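Local atomic coordinates of Slr0280 protein (Synechocystis sp., PDB entry 5H3K), a protein that is of unknown function but carries a phosphodiester glycosidase (NAGPA-family) domain and so may act on phosphodiester-linked sugars. Residues T582-A585 against L590-R593. Sequence-based numbering, arbitrary orientation.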
loop_
_atom_site.group_PDB
_atom_site.type_symbol
_atom_site.label_atom_id
_atom_site.label_comp_id
_atom_site.label_asym_id
_atom_site.label_seq_id
_atom_site.Cartn_x
_atom_site.Cartn_y
_atom_site.Cartn_z
ATOM N N THR A 582 -1.523 -7.201 2.451
ATOM C CA THR A 582 -2.332 -6.496 1.446
ATOM C C THR A 582 -2.865 -5.181 2.008
ATOM O O THR A 582 -3.518 -5.165 3.041
ATOM C CB THR A 582 -3.495 -7.363 0.918
ATOM O OG1 THR A 582 -2.958 -8.442 0.135
ATOM C CG2 THR A 582 -4.423 -6.524 0.021
ATOM N N SER A 583 -2.584 -4.081 1.310
ATOM C CA SER A 583 -3.049 -2.760 1.719
ATOM C C SER A 583 -2.857 -1.770 0.569
ATOM O O SER A 583 -1.829 -1.776 -0.114
ATOM C CB SER A 583 -2.321 -2.313 2.997
ATOM O OG SER A 583 -0.970 -2.783 2.987
ATOM N N LEU A 584 -3.866 -0.942 0.352
ATOM C CA LEU A 584 -3.895 -0.027 -0.786
ATOM C C LEU A 584 -4.293 1.339 -0.254
ATOM O O LEU A 584 -5.386 1.489 0.303
ATOM C CB LEU A 584 -4.922 -0.526 -1.814
ATOM C CG LEU A 584 -5.295 0.341 -3.018
ATOM C CD1 LEU A 584 -4.038 0.737 -3.764
ATOM C CD2 LEU A 584 -6.246 -0.432 -3.927
ATOM N N ALA A 585 -3.404 2.330 -0.402
ATOM C CA ALA A 585 -3.637 3.659 0.176
ATOM C C ALA A 585 -3.862 4.696 -0.914
ATOM O O ALA A 585 -3.174 4.693 -1.934
ATOM C CB ALA A 585 -2.467 4.095 1.088
ATOM N N LEU A 590 -5.989 4.083 3.915
ATOM C CA LEU A 590 -6.266 2.752 3.361
ATOM C C LEU A 590 -7.674 2.660 2.803
ATOM O O LEU A 590 -8.638 3.092 3.450
ATOM C CB LEU A 590 -6.094 1.659 4.423
ATOM C CG LEU A 590 -4.700 1.320 4.933
ATOM C CD1 LEU A 590 -4.764 0.041 5.808
ATOM C CD2 LEU A 590 -3.717 1.163 3.782
ATOM N N LEU A 591 -7.800 2.078 1.617
ATOM C CA LEU A 591 -9.098 1.952 0.954
ATOM C C LEU A 591 -9.756 0.609 1.218
ATOM O O LEU A 591 -10.981 0.503 1.224
ATOM C CB LEU A 591 -8.934 2.097 -0.565
ATOM C CG LEU A 591 -8.473 3.438 -1.140
ATOM C CD1 LEU A 591 -8.534 3.388 -2.661
ATOM C CD2 LEU A 591 -9.355 4.551 -0.599
ATOM N N ASP A 592 -8.936 -0.413 1.431
ATOM C CA ASP A 592 -9.376 -1.802 1.293
ATOM C C ASP A 592 -9.610 -2.548 2.598
ATOM O O ASP A 592 -10.253 -3.603 2.597
ATOM C CB ASP A 592 -8.326 -2.581 0.498
ATOM C CG ASP A 592 -6.978 -2.630 1.218
ATOM O OD1 ASP A 592 -6.413 -1.549 1.513
ATOM O OD2 ASP A 592 -6.487 -3.747 1.498
ATOM N N ARG A 593 -9.052 -2.045 3.701
ATOM C CA ARG A 593 -9.195 -2.707 4.996
ATOM C C ARG A 593 -8.953 -1.699 6.095
ATOM O O ARG A 593 -8.429 -0.610 5.840
ATOM C CB ARG A 593 -8.188 -3.867 5.130
ATOM C CG ARG A 593 -6.727 -3.418 5.330
ATOM C CD ARG A 593 -5.728 -4.534 5.019
ATOM N NE ARG A 593 -6.019 -5.741 5.784
ATOM C CZ ARG A 593 -5.524 -6.954 5.537
ATOM N NH1 ARG A 593 -4.663 -7.145 4.554
ATOM N NH2 ARG A 593 -5.893 -7.985 6.300
#
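D592 and R593 take over with their side chains where the backbone pairing of a short beta hairpin gives out. The last main-chain bond runs from L591 N to L584 O (2.8 Å), next to the non-hydrogen-bonded pair A585 and L590. Beyond it, L584 N donates to D592 OD1 at 2.9 Å, reaching the carboxylate from above its plane, 51° out of it. D592 CG lies between its own backbone N and carbonyl carbon (chi1 63°), which turns the carboxylate in against the strand. Further along, R593 NH1 meets T582 O at 2.7 Å, in the carbonyl plane on a lone pair and almost within the guanidinium plane; a bend at chi3 (-54°) helps bring the group back to this carbonyl. On one face L590 CD2 rests on S583 CB (3.8 Å) and A585 CB, against helix 325-331; on the other, L584 and L591 both pack on T296 of strand 291-300. The second shell fixes both polar groups: H548 NE2 bonds D592 OD2, T597 OG1 accepts from R593 NE, and G579 O is a second acceptor for NH1. Replacing D592 by alanine is likely to leave L584 N and H548 NE2 without their carboxylate acceptor. Charged side chains thus satisfy the T582 carbonyl and the L584 amide in a buried segment leading into strand 584-586, and the two carboxylate oxygens of D592 bridge L584 N and H548 NE2.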